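Local coordinates for putative secreted protein (Streptomyces coelicolor A3, PDB 2QF9), which is of unknown function, a predicted secreted protein of the DUF305 family (ferritin clan) with an all-helical fold, at residues 36-46 with 157-168. Numbering follows the deposited sequence. Where two conformers were deposited one is given.
Sequences DEEVRRLAYDI and EIRLMADLLAER. With EDO (1,2-ethanediol), chain D.
Arg168, just past the end of helix 141-167, reaches across to Asp36 and Glu38 at the start of helix 37-63, one guanidinium joining the ends of two antiparallel helices. Its chain runs extended from CG to NE, and a single nitrogen, NH2, makes both salt bridges, 2.9 Å to Asp36 OD2 and 2.9 Å to Glu38 OE1. Both carboxylates lie at the guanidinium edge but are turned differently: the carboxylate plane of Asp36 stands 79° from the guanidinium plane, that of Glu38 much less steeply. The bond to Glu38 is nearly straight and comes from the anti side of OE1, whereas Asp36 OD2 is met on its syn side; in each case NH2 is tilted well out of the carboxylate plane. From the opposite face of the Asp36 plane, Val39 N donates to the same OD2, an N-cap bond, with CG anti to the backbone nitrogen of Asp36 (chi1 -176°), which carries OD2 back to it. Arg168 NH1 turns back to Leu164 O at 3.0 Å. NE pairs with Glu113 of helix 109-137, and a water joins NH1, Glu38 OE1 and Glu167 OE1. Replacing Arg168 by an alanine is likely to leave the carboxylates of Asp36 and Glu38 near each other without their common positive partner. Farther along, the interface turns mainly apolar. Leu42 is a knob among Glu157, Leu160, Met161 and Leu164; its CD2 lies 3.7 Å from CG of Met161, a selenomethionine here, whose side chain it crosses at about a right angle. Beyond it, Ile46 and Glu157 run alongside in opposite senses, CG1 3.5 Å from OE1, which is hydrogen-bonded to His124. With 157° between the segment axes, one knob-into-hole contact closed at the helix ends by a salt-bridge network suits an antiparallel helical bundle, consistent with this family's place in the ferritin clan.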
loop_
_atom_site.group_PDB
_atom_site.type_symbol
_atom_site.label_atom_id
_atom_site.label_comp_id
_atom_site.label_asym_id
_atom_site.label_seq_id
_atom_site.Cartn_x
_atom_site.Cartn_y
_atom_site.Cartn_z
ATOM N N ASP A 36 0.722 9.667 19.441
ATOM C CA ASP A 36 -0.477 9.014 19.958
ATOM C C ASP A 36 -0.701 7.623 19.360
ATOM O O ASP A 36 -0.850 7.490 18.147
ATOM C CB ASP A 36 -1.712 9.859 19.715
ATOM C CG ASP A 36 -2.937 9.246 20.323
ATOM O OD1 ASP A 36 -3.027 9.227 21.579
ATOM O OD2 ASP A 36 -3.798 8.747 19.565
ATOM N N GLU A 37 -0.748 6.600 20.213
ATOM C CA GLU A 37 -0.827 5.209 19.728
ATOM C C GLU A 37 -2.133 4.869 18.982
ATOM O O GLU A 37 -2.102 4.202 17.942
ATOM C CB GLU A 37 -0.552 4.215 20.870
ATOM C CG GLU A 37 0.904 4.215 21.342
ATOM C CD GLU A 37 1.096 3.642 22.748
ATOM O OE1 GLU A 37 1.697 2.559 22.851
ATOM O OE2 GLU A 37 0.675 4.274 23.748
ATOM N N GLU A 38 -3.267 5.331 19.505
ATOM C CA GLU A 38 -4.584 5.047 18.900
ATOM C C GLU A 38 -4.700 5.628 17.509
ATOM O O GLU A 38 -5.082 4.926 16.555
ATOM C CB GLU A 38 -5.698 5.643 19.745
ATOM C CG GLU A 38 -6.121 4.802 20.902
ATOM C CD GLU A 38 -7.265 5.454 21.615
ATOM O OE1 GLU A 38 -7.138 6.648 21.959
ATOM O OE2 GLU A 38 -8.297 4.780 21.795
ATOM N N VAL A 39 -4.343 6.901 17.382
ATOM C CA VAL A 39 -4.402 7.566 16.065
ATOM C C VAL A 39 -3.328 7.013 15.126
ATOM O O VAL A 39 -3.611 6.756 13.949
ATOM C CB VAL A 39 -4.338 9.112 16.205
ATOM C CG1 VAL A 39 -4.161 9.793 14.843
ATOM C CG2 VAL A 39 -5.609 9.603 16.899
ATOM N N ARG A 40 -2.119 6.778 15.636
ATOM C CA ARG A 40 -1.089 6.148 14.792
ATOM C C ARG A 40 -1.511 4.772 14.284
ATOM O O ARG A 40 -1.242 4.447 13.110
ATOM C CB ARG A 40 0.267 6.074 15.510
ATOM C CG ARG A 40 0.995 7.426 15.538
ATOM C CD ARG A 40 2.264 7.395 16.370
ATOM N NE ARG A 40 3.076 6.181 16.187
ATOM C CZ ARG A 40 3.983 6.020 15.224
ATOM N NH1 ARG A 40 4.218 6.979 14.336
ATOM N NH2 ARG A 40 4.666 4.902 15.157
ATOM N N ARG A 41 -2.186 3.991 15.141
ATOM C CA ARG A 41 -2.644 2.643 14.751
ATOM C C ARG A 41 -3.745 2.753 13.700
ATOM O O ARG A 41 -3.735 2.014 12.712
ATOM C CB ARG A 41 -3.122 1.803 15.943
ATOM C CG ARG A 41 -3.686 0.445 15.537
ATOM C CD ARG A 41 -2.614 -0.465 14.945
ATOM N NE ARG A 41 -3.170 -1.524 14.094
ATOM C CZ ARG A 41 -2.516 -2.620 13.695
ATOM N NH1 ARG A 41 -1.261 -2.859 14.083
ATOM N NH2 ARG A 41 -3.128 -3.495 12.904
ATOM N N LEU A 42 -4.695 3.668 13.918
ATOM C CA LEU A 42 -5.764 3.865 12.949
ATOM C C LEU A 42 -5.173 4.260 11.594
ATOM O O LEU A 42 -5.549 3.685 10.545
ATOM C CB LEU A 42 -6.738 4.940 13.439
ATOM C CG LEU A 42 -7.810 5.398 12.437
ATOM C CD1 LEU A 42 -8.729 4.225 11.981
ATOM C CD2 LEU A 42 -8.588 6.589 13.013
ATOM N N ALA A 43 -4.247 5.229 11.619
ATOM C CA ALA A 43 -3.610 5.720 10.387
ATOM C C ALA A 43 -2.880 4.580 9.667
ATOM O O ALA A 43 -2.964 4.451 8.456
ATOM C CB ALA A 43 -2.659 6.880 10.698
ATOM N N TYR A 44 -2.220 3.718 10.427
ATOM C CA TYR A 44 -1.529 2.561 9.841
ATOM C C TYR A 44 -2.543 1.618 9.172
ATOM O O TYR A 44 -2.334 1.180 8.039
ATOM C CB TYR A 44 -0.729 1.835 10.931
ATOM C CG TYR A 44 -0.157 0.503 10.531
ATOM C CD1 TYR A 44 1.082 0.416 9.890
ATOM C CD2 TYR A 44 -0.842 -0.681 10.815
ATOM C CE1 TYR A 44 1.617 -0.822 9.531
ATOM C CE2 TYR A 44 -0.316 -1.923 10.456
ATOM C CZ TYR A 44 0.915 -1.974 9.821
ATOM O OH TYR A 44 1.447 -3.203 9.471
ATOM N N ASP A 45 -3.629 1.305 9.881
ATOM C CA ASP A 45 -4.684 0.439 9.330
ATOM C C ASP A 45 -5.342 0.998 8.060
ATOM O O ASP A 45 -5.527 0.282 7.074
ATOM C CB ASP A 45 -5.736 0.112 10.389
ATOM C CG ASP A 45 -5.185 -0.816 11.495
ATOM O OD1 ASP A 45 -4.188 -1.521 11.264
ATOM O OD2 ASP A 45 -5.767 -0.850 12.587
ATOM N N ILE A 46 -5.662 2.283 8.079
ATOM C CA ILE A 46 -6.204 2.924 6.888
ATOM C C ILE A 46 -5.193 2.906 5.736
ATOM O O ILE A 46 -5.564 2.611 4.596
ATOM C CB ILE A 46 -6.673 4.365 7.197
ATOM C CG1 ILE A 46 -7.903 4.297 8.106
ATOM C CG2 ILE A 46 -6.977 5.151 5.883
ATOM C CD1 ILE A 46 -8.375 5.665 8.624
ATOM N N GLU A 157 -15.509 3.038 10.560
ATOM C CA GLU A 157 -14.402 3.932 10.935
ATOM C C GLU A 157 -14.879 5.353 11.265
ATOM O O GLU A 157 -14.316 5.997 12.159
ATOM C CB GLU A 157 -13.301 3.922 9.869
ATOM C CG GLU A 157 -12.429 2.672 10.021
ATOM C CD GLU A 157 -11.379 2.508 8.936
ATOM O OE1 GLU A 157 -11.267 3.375 8.046
ATOM O OE2 GLU A 157 -10.670 1.474 8.979
ATOM N N ILE A 158 -15.921 5.831 10.581
ATOM C CA ILE A 158 -16.494 7.151 10.931
ATOM C C ILE A 158 -16.999 7.133 12.390
ATOM O O ILE A 158 -16.724 8.056 13.163
ATOM C CB ILE A 158 -17.629 7.563 9.964
ATOM C CG1 ILE A 158 -17.045 7.912 8.581
ATOM C CG2 ILE A 158 -18.430 8.789 10.521
ATOM C CD1 ILE A 158 -18.101 7.921 7.431
ATOM N N ARG A 159 -17.709 6.068 12.766
ATOM C CA ARG A 159 -18.205 5.933 14.149
ATOM C C ARG A 159 -17.053 5.898 15.161
ATOM O O ARG A 159 -17.104 6.571 16.209
ATOM C CB ARG A 159 -19.128 4.708 14.294
ATOM C CG ARG A 159 -20.385 4.760 13.417
ATOM C CD ARG A 159 -21.370 3.598 13.740
ATOM N NE ARG A 159 -20.812 2.280 13.427
ATOM C CZ ARG A 159 -21.001 1.623 12.279
ATOM N NH1 ARG A 159 -21.747 2.147 11.318
ATOM N NH2 ARG A 159 -20.437 0.432 12.091
ATOM N N LEU A 160 -16.002 5.138 14.842
ATOM C CA LEU A 160 -14.809 5.093 15.689
ATOM C C LEU A 160 -14.160 6.487 15.831
ATOM O O LEU A 160 -13.819 6.920 16.955
ATOM C CB LEU A 160 -13.785 4.099 15.137
ATOM C CG LEU A 160 -12.445 4.080 15.894
ATOM C CD1 LEU A 160 -12.614 3.567 17.337
ATOM C CD2 LEU A 160 -11.384 3.270 15.146
HETATM N N MSE A 161 -13.975 7.164 14.694
HETATM C CA MSE A 161 -13.314 8.476 14.713
HETATM C C MSE A 161 -14.138 9.519 15.459
HETATM O O MSE A 161 -13.587 10.463 16.035
HETATM C CB MSE A 161 -12.931 8.924 13.298
HETATM C CG MSE A 161 -11.954 7.963 12.627
HETATM SE SE MSE A 161 -11.293 8.709 10.948
HETATM C CE MSE A 161 -12.929 8.565 9.961
ATOM N N ALA A 162 -15.459 9.336 15.478
ATOM C CA ALA A 162 -16.327 10.233 16.230
ATOM C C ALA A 162 -16.012 10.134 17.729
ATOM O O ALA A 162 -15.917 11.142 18.419
ATOM C CB ALA A 162 -17.806 9.918 15.927
ATOM N N ASP A 163 -15.832 8.901 18.209
ATOM C CA ASP A 163 -15.409 8.659 19.603
ATOM C C ASP A 163 -13.999 9.194 19.863
ATOM O O ASP A 163 -13.776 9.841 20.881
ATOM C CB ASP A 163 -15.456 7.161 19.924
ATOM C CG ASP A 163 -16.868 6.649 20.174
ATOM O OD1 ASP A 163 -17.795 7.465 20.352
ATOM O OD2 ASP A 163 -17.032 5.410 20.205
ATOM N N LEU A 164 -13.052 8.936 18.949
ATOM C CA LEU A 164 -11.676 9.461 19.122
ATOM C C LEU A 164 -11.683 11.005 19.192
ATOM O O LEU A 164 -10.974 11.606 20.015
ATOM C CB LEU A 164 -10.736 8.948 18.002
ATOM C CG LEU A 164 -10.471 7.430 18.034
ATOM C CD1 LEU A 164 -9.652 7.028 16.827
ATOM C CD2 LEU A 164 -9.755 6.943 19.332
ATOM N N LEU A 165 -12.507 11.642 18.352
ATOM C CA LEU A 165 -12.656 13.102 18.378
ATOM C C LEU A 165 -13.183 13.599 19.729
ATOM O O LEU A 165 -12.584 14.494 20.358
ATOM C CB LEU A 165 -13.556 13.595 17.232
ATOM C CG LEU A 165 -12.864 13.689 15.860
ATOM C CD1 LEU A 165 -13.928 13.657 14.761
ATOM C CD2 LEU A 165 -11.933 14.933 15.728
ATOM N N ALA A 166 -14.313 13.034 20.165
ATOM C CA ALA A 166 -14.896 13.434 21.464
ATOM C C ALA A 166 -13.879 13.271 22.612
ATOM O O ALA A 166 -13.713 14.163 23.468
ATOM C CB ALA A 166 -16.142 12.655 21.741
ATOM N N GLU A 167 -13.173 12.148 22.609
ATOM C CA GLU A 167 -12.176 11.876 23.651
ATOM C C GLU A 167 -11.020 12.880 23.637
ATOM O O GLU A 167 -10.355 13.092 24.664
ATOM C CB GLU A 167 -11.692 10.420 23.560
ATOM C CG GLU A 167 -12.752 9.468 24.130
ATOM C CD GLU A 167 -12.513 7.986 23.863
ATOM O OE1 GLU A 167 -11.550 7.600 23.163
ATOM O OE2 GLU A 167 -13.326 7.191 24.385
ATOM N N ARG A 168 -10.813 13.521 22.480
ATOM C CA ARG A 168 -9.798 14.558 22.318
ATOM C C ARG A 168 -10.385 15.983 22.436
ATOM O O ARG A 168 -9.725 16.959 22.113
ATOM C CB ARG A 168 -9.015 14.352 21.009
ATOM C CG ARG A 168 -7.971 13.240 21.118
ATOM C CD ARG A 168 -7.653 12.545 19.773
ATOM N NE ARG A 168 -6.840 11.352 20.014
ATOM C CZ ARG A 168 -7.290 10.190 20.496
ATOM N NH1 ARG A 168 -8.567 10.014 20.812
ATOM N NH2 ARG A 168 -6.438 9.192 20.709
HETATM C C1 EDO D . -1.877 6.871 23.963
HETATM O O1 EDO D . -0.690 6.741 23.139
HETATM C C2 EDO D . -3.082 6.103 23.412
HETATM O O2 EDO D . -3.353 6.515 22.060
HETATM O O HOH W 1 -9.140 8.168 22.959
#